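Local coordinates for protein endoglucanase, family GH5 (Zobellia galactanivorans, PDB 6GL2) that probably hydrolyses beta-glucan chains of hemicellulose, such as mixed-linked glucan, as a family GH5 endoglucanase with a TIM-barrel fold, at residues 43-57 against 319-333. Sequence-based numbering, arbitrary orientation.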
# COMPACT_ATOMS: atom_id res chain seq x y z
N ASN A 43 4.55 -15.98 -9.42
CA ASN A 43 3.90 -15.18 -10.39
C ASN A 43 4.81 -14.87 -11.56
O ASN A 43 5.99 -14.60 -11.37
CB ASN A 43 3.37 -13.91 -9.76
CG ASN A 43 2.21 -14.15 -8.84
OD1 ASN A 43 1.24 -14.79 -9.22
ND2 ASN A 43 2.35 -13.71 -7.60
N PRO A 44 4.25 -14.87 -12.77
CA PRO A 44 5.06 -14.57 -13.96
C PRO A 44 5.51 -13.14 -13.98
O PRO A 44 4.90 -12.30 -13.31
CB PRO A 44 4.10 -14.91 -15.08
CG PRO A 44 2.70 -14.60 -14.52
CD PRO A 44 2.84 -15.14 -13.10
N LEU A 45 6.48 -12.86 -14.83
CA LEU A 45 6.82 -11.49 -15.17
C LEU A 45 5.61 -10.75 -15.60
O LEU A 45 4.94 -11.16 -16.48
CB LEU A 45 7.94 -11.37 -16.23
CG LEU A 45 9.29 -12.00 -15.87
CD1 LEU A 45 10.15 -12.05 -17.14
CD2 LEU A 45 10.05 -11.26 -14.76
N THR A 46 5.37 -9.60 -15.01
CA THR A 46 4.21 -8.78 -15.23
C THR A 46 4.23 -8.25 -16.65
O THR A 46 5.24 -7.86 -17.17
CB THR A 46 4.05 -7.70 -14.14
OG1 THR A 46 3.95 -8.39 -12.85
CG2 THR A 46 2.62 -7.00 -14.28
N THR A 47 3.08 -8.27 -17.28
CA THR A 47 2.93 -7.73 -18.66
C THR A 47 1.84 -6.72 -18.73
O THR A 47 0.94 -6.62 -17.84
CB THR A 47 2.56 -8.86 -19.64
OG1 THR A 47 1.26 -9.34 -19.32
CG2 THR A 47 3.56 -9.98 -19.61
N LYS A 48 1.85 -5.90 -19.79
CA LYS A 48 0.79 -4.94 -19.99
C LYS A 48 -0.53 -5.65 -20.18
O LYS A 48 -1.55 -5.16 -19.67
CB LYS A 48 1.08 -4.06 -21.24
CG LYS A 48 0.04 -2.93 -21.32
CD LYS A 48 0.32 -1.88 -22.34
CE LYS A 48 -0.71 -0.76 -22.31
NZ LYS A 48 -2.04 -1.24 -22.80
N ALA A 49 -0.58 -6.79 -20.82
CA ALA A 49 -1.78 -7.53 -21.00
C ALA A 49 -2.49 -7.89 -19.69
O ALA A 49 -3.70 -7.87 -19.55
CB ALA A 49 -1.52 -8.81 -21.85
N MET A 50 -1.71 -8.16 -18.64
CA MET A 50 -2.24 -8.33 -17.32
C MET A 50 -2.87 -7.07 -16.77
O MET A 50 -3.99 -7.10 -16.31
CB MET A 50 -1.19 -8.86 -16.33
CG MET A 50 -0.65 -10.22 -16.69
SD MET A 50 0.84 -10.59 -15.69
CE MET A 50 1.57 -12.00 -16.59
N ILE A 51 -2.06 -6.04 -16.76
CA ILE A 51 -2.60 -4.77 -16.25
C ILE A 51 -3.80 -4.26 -17.00
O ILE A 51 -4.76 -3.71 -16.41
CB ILE A 51 -1.46 -3.73 -16.20
CG1 ILE A 51 -0.27 -4.22 -15.36
CG2 ILE A 51 -2.04 -2.40 -15.67
CD1 ILE A 51 -0.63 -4.75 -13.98
N ASP A 52 -3.87 -4.50 -18.31
CA ASP A 52 -5.02 -4.13 -19.09
C ASP A 52 -6.30 -4.76 -18.54
O ASP A 52 -7.33 -4.08 -18.48
CB ASP A 52 -4.89 -4.68 -20.57
CG ASP A 52 -3.86 -3.92 -21.37
OD1 ASP A 52 -3.36 -2.83 -21.04
OD2 ASP A 52 -3.48 -4.52 -22.44
N GLU A 53 -6.23 -6.01 -18.09
CA GLU A 53 -7.42 -6.63 -17.55
C GLU A 53 -7.85 -5.99 -16.23
O GLU A 53 -9.05 -5.90 -15.90
CB GLU A 53 -7.22 -8.09 -17.29
CG GLU A 53 -7.02 -8.86 -18.59
CD GLU A 53 -8.14 -8.64 -19.61
OE1 GLU A 53 -9.32 -8.66 -19.20
OE2 GLU A 53 -7.85 -8.45 -20.81
N ILE A 54 -6.90 -5.58 -15.41
CA ILE A 54 -7.19 -4.88 -14.13
C ILE A 54 -7.97 -3.63 -14.45
O ILE A 54 -8.99 -3.29 -13.80
CB ILE A 54 -5.90 -4.59 -13.35
CG1 ILE A 54 -5.08 -5.90 -13.15
CG2 ILE A 54 -6.23 -3.95 -11.99
CD1 ILE A 54 -5.78 -7.03 -12.47
N ALA A 55 -7.50 -2.80 -15.42
CA ALA A 55 -8.19 -1.59 -15.80
C ALA A 55 -9.50 -1.90 -16.45
O ALA A 55 -10.51 -1.14 -16.16
CB ALA A 55 -7.30 -0.80 -16.76
N LYS A 56 -9.65 -2.90 -17.27
CA LYS A 56 -10.92 -3.18 -17.94
C LYS A 56 -11.98 -3.54 -16.98
O LYS A 56 -13.14 -3.31 -17.22
CB LYS A 56 -10.73 -4.29 -18.98
CG LYS A 56 -9.96 -3.85 -20.24
CD LYS A 56 -9.21 -4.94 -21.04
CE LYS A 56 -10.18 -5.85 -21.68
NZ LYS A 56 -9.49 -6.97 -22.44
N MET A 57 -11.61 -4.18 -15.86
CA MET A 57 -12.55 -4.59 -14.79
C MET A 57 -13.04 -3.38 -14.04
O MET A 57 -14.10 -3.46 -13.40
CB MET A 57 -11.84 -5.67 -13.91
CG MET A 57 -12.61 -6.04 -12.67
SD MET A 57 -14.25 -6.73 -12.95
CE MET A 57 -13.83 -8.42 -13.42
N PHE A 319 -7.49 -12.55 -9.68
CA PHE A 319 -7.15 -12.49 -11.13
C PHE A 319 -6.14 -13.58 -11.44
O PHE A 319 -5.20 -13.77 -10.68
CB PHE A 319 -6.56 -11.14 -11.43
CG PHE A 319 -6.13 -10.94 -12.87
CD1 PHE A 319 -7.04 -11.06 -13.92
CD2 PHE A 319 -4.83 -10.74 -13.20
CE1 PHE A 319 -6.63 -10.89 -15.23
CE2 PHE A 319 -4.44 -10.58 -14.54
CZ PHE A 319 -5.32 -10.67 -15.56
N ASN A 320 -6.34 -14.31 -12.56
CA ASN A 320 -5.42 -15.30 -12.98
C ASN A 320 -4.42 -14.70 -13.99
O ASN A 320 -4.74 -14.41 -15.14
CB ASN A 320 -6.14 -16.48 -13.64
CG ASN A 320 -5.23 -17.60 -13.91
OD1 ASN A 320 -4.10 -17.47 -14.33
ND2 ASN A 320 -5.80 -18.86 -13.83
N ARG A 321 -3.22 -14.41 -13.52
CA ARG A 321 -2.18 -13.78 -14.36
C ARG A 321 -1.69 -14.68 -15.48
O ARG A 321 -1.20 -14.09 -16.48
CB ARG A 321 -0.99 -13.34 -13.46
CG ARG A 321 -1.40 -12.37 -12.40
CD ARG A 321 -0.27 -11.97 -11.51
NE ARG A 321 -0.78 -11.36 -10.29
CZ ARG A 321 -0.02 -10.94 -9.25
NH1 ARG A 321 1.30 -10.88 -9.34
NH2 ARG A 321 -0.62 -10.58 -8.14
N ASN A 322 -1.85 -15.97 -15.33
CA ASN A 322 -1.38 -16.90 -16.39
C ASN A 322 -2.38 -17.06 -17.52
O ASN A 322 -1.95 -17.17 -18.67
CB ASN A 322 -1.11 -18.24 -15.77
CG ASN A 322 0.14 -18.22 -14.85
OD1 ASN A 322 0.09 -18.64 -13.73
ND2 ASN A 322 1.17 -17.63 -15.35
N THR A 323 -3.65 -16.89 -17.28
CA THR A 323 -4.65 -17.06 -18.32
C THR A 323 -5.37 -15.79 -18.69
O THR A 323 -6.09 -15.74 -19.68
CB THR A 323 -5.71 -18.04 -17.85
OG1 THR A 323 -6.51 -17.44 -16.83
CG2 THR A 323 -5.17 -19.40 -17.40
N LEU A 324 -5.15 -14.70 -17.94
CA LEU A 324 -5.82 -13.45 -18.15
C LEU A 324 -7.29 -13.46 -17.88
O LEU A 324 -7.97 -12.54 -18.30
CB LEU A 324 -5.44 -12.75 -19.45
CG LEU A 324 -3.95 -12.67 -19.74
CD1 LEU A 324 -3.69 -12.17 -21.19
CD2 LEU A 324 -3.21 -11.89 -18.70
N GLU A 325 -7.81 -14.47 -17.23
CA GLU A 325 -9.17 -14.55 -16.75
C GLU A 325 -9.23 -14.21 -15.28
O GLU A 325 -8.24 -14.28 -14.54
CB GLU A 325 -9.70 -15.98 -16.97
CG GLU A 325 -9.64 -16.48 -18.41
CD GLU A 325 -10.60 -15.84 -19.31
OE1 GLU A 325 -11.43 -15.03 -18.92
OE2 GLU A 325 -10.65 -16.20 -20.55
N TRP A 326 -10.40 -13.87 -14.77
CA TRP A 326 -10.65 -13.72 -13.35
C TRP A 326 -11.02 -15.01 -12.75
O TRP A 326 -11.92 -15.74 -13.21
CB TRP A 326 -11.75 -12.68 -13.10
CG TRP A 326 -11.29 -11.33 -13.55
CD1 TRP A 326 -11.36 -10.76 -14.82
CD2 TRP A 326 -10.61 -10.33 -12.76
NE1 TRP A 326 -10.74 -9.57 -14.88
CE2 TRP A 326 -10.31 -9.23 -13.63
CE3 TRP A 326 -10.28 -10.19 -11.39
CZ2 TRP A 326 -9.62 -8.13 -13.22
CZ3 TRP A 326 -9.57 -9.12 -10.99
CH2 TRP A 326 -9.25 -8.06 -11.89
N ASN A 327 -10.37 -15.39 -11.66
CA ASN A 327 -10.77 -16.53 -10.86
C ASN A 327 -12.09 -16.21 -10.14
O ASN A 327 -12.98 -17.04 -10.07
CB ASN A 327 -9.63 -16.91 -9.88
CG ASN A 327 -8.32 -17.39 -10.63
OD1 ASN A 327 -8.41 -17.99 -11.65
ND2 ASN A 327 -7.18 -16.92 -10.19
N TYR A 328 -12.19 -15.02 -9.57
CA TYR A 328 -13.30 -14.55 -8.81
C TYR A 328 -13.83 -13.21 -9.24
O TYR A 328 -13.65 -12.18 -8.57
CB TYR A 328 -13.04 -14.59 -7.29
CG TYR A 328 -12.75 -15.99 -6.78
CD1 TYR A 328 -13.78 -16.93 -6.80
CD2 TYR A 328 -11.52 -16.40 -6.29
CE1 TYR A 328 -13.57 -18.20 -6.36
CE2 TYR A 328 -11.27 -17.70 -5.85
CZ TYR A 328 -12.32 -18.63 -5.92
OH TYR A 328 -12.04 -19.90 -5.43
N PRO A 329 -14.39 -13.18 -10.46
CA PRO A 329 -14.79 -11.89 -11.02
C PRO A 329 -15.81 -11.16 -10.14
O PRO A 329 -15.84 -9.94 -10.17
CB PRO A 329 -15.39 -12.25 -12.35
CG PRO A 329 -15.79 -13.66 -12.25
CD PRO A 329 -14.77 -14.30 -11.36
N GLU A 330 -16.65 -11.91 -9.42
CA GLU A 330 -17.68 -11.24 -8.64
C GLU A 330 -17.10 -10.46 -7.46
O GLU A 330 -17.62 -9.44 -7.10
CB GLU A 330 -18.74 -12.22 -8.14
CG GLU A 330 -19.45 -12.93 -9.27
CD GLU A 330 -19.78 -12.00 -10.42
OE1 GLU A 330 -20.61 -11.07 -10.22
OE2 GLU A 330 -19.17 -12.15 -11.53
N ILE A 331 -15.98 -10.92 -6.89
CA ILE A 331 -15.26 -10.12 -5.87
C ILE A 331 -14.82 -8.82 -6.49
O ILE A 331 -14.95 -7.77 -5.90
CB ILE A 331 -14.11 -10.90 -5.17
CG1 ILE A 331 -14.67 -12.09 -4.36
CG2 ILE A 331 -13.25 -9.98 -4.29
CD1 ILE A 331 -13.64 -13.02 -3.75
N ALA A 332 -14.15 -8.96 -7.66
CA ALA A 332 -13.66 -7.74 -8.32
C ALA A 332 -14.79 -6.73 -8.59
O ALA A 332 -14.66 -5.55 -8.33
CB ALA A 332 -12.88 -8.07 -9.59
N GLU A 333 -15.87 -7.30 -9.11
CA GLU A 333 -17.00 -6.43 -9.47
C GLU A 333 -17.60 -5.80 -8.24
O GLU A 333 -17.99 -4.64 -8.30
CB GLU A 333 -18.04 -7.25 -10.26
CG GLU A 333 -17.59 -7.48 -11.69
CD GLU A 333 -18.18 -8.73 -12.34
OE1 GLU A 333 -19.18 -9.24 -11.79
OE2 GLU A 333 -17.68 -9.18 -13.38
O HOH W 1 0.28 -16.27 -11.27
O HOH W 2 2.94 -10.84 -11.82
O HOH W 3 -10.78 -7.65 -17.07
O HOH W 4 -10.29 -11.09 -18.10
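A largely apolar contact, helped by waters at Glu53, packs Met50, Glu53, Ile54 and Met57 of helix 48-57, which links the first two strands of the TIM barrel, against Phe319, Leu324 and Trp326 of the loop after the last strand and against the start of the C-terminal helix. The axes of segments 48-57 and 329-333 approach to 11.4 Å, their N-to-C directions 57° apart. Met57 reaches across with CG anti to its backbone N (chi1 172°), then bends twice, which brings CE over the five-membered ring of Trp326, 3.5 Å from its centroid and almost on the ring normal. Its SD, further above the same face in a Met-aromatic contact, lies 3.6 Å from Glu333 CG, and CG meets the methyl of Ala332. The opposite face of the indole rests on Phe319. Ile54 CD1 sits over one face of the Phe319 ring and also touches Trp326 CH2 at 3.7 Å; Trp25 of the first strand backs Ile54 and Phe319. Further toward the start of the helix, Leu324 CD2 packs on Met50 CG. In the loop leading into helix 48-57, the Asn43 amide stacks on the Arg321 guanidinium, their planes 22° apart; ND2 donates to Asn29 O, and Arg321 NH2 to Gly28 O. At the indole edge a water accepts from Trp326 NE1 (2.9 Å) and donates to both Glu53 O and Glu53 OE1; a second joins OE1 to Leu324 O. A leucine in place of Trp326 would probably leave the first water without its donor and the Met57 methyl without its aromatic seat. Direct cohesion is thus mainly dispersive, water linking the polar groups, and the Glu53 carboxylate, salt-bridged to Lys56 through OE2, is probably well compensated.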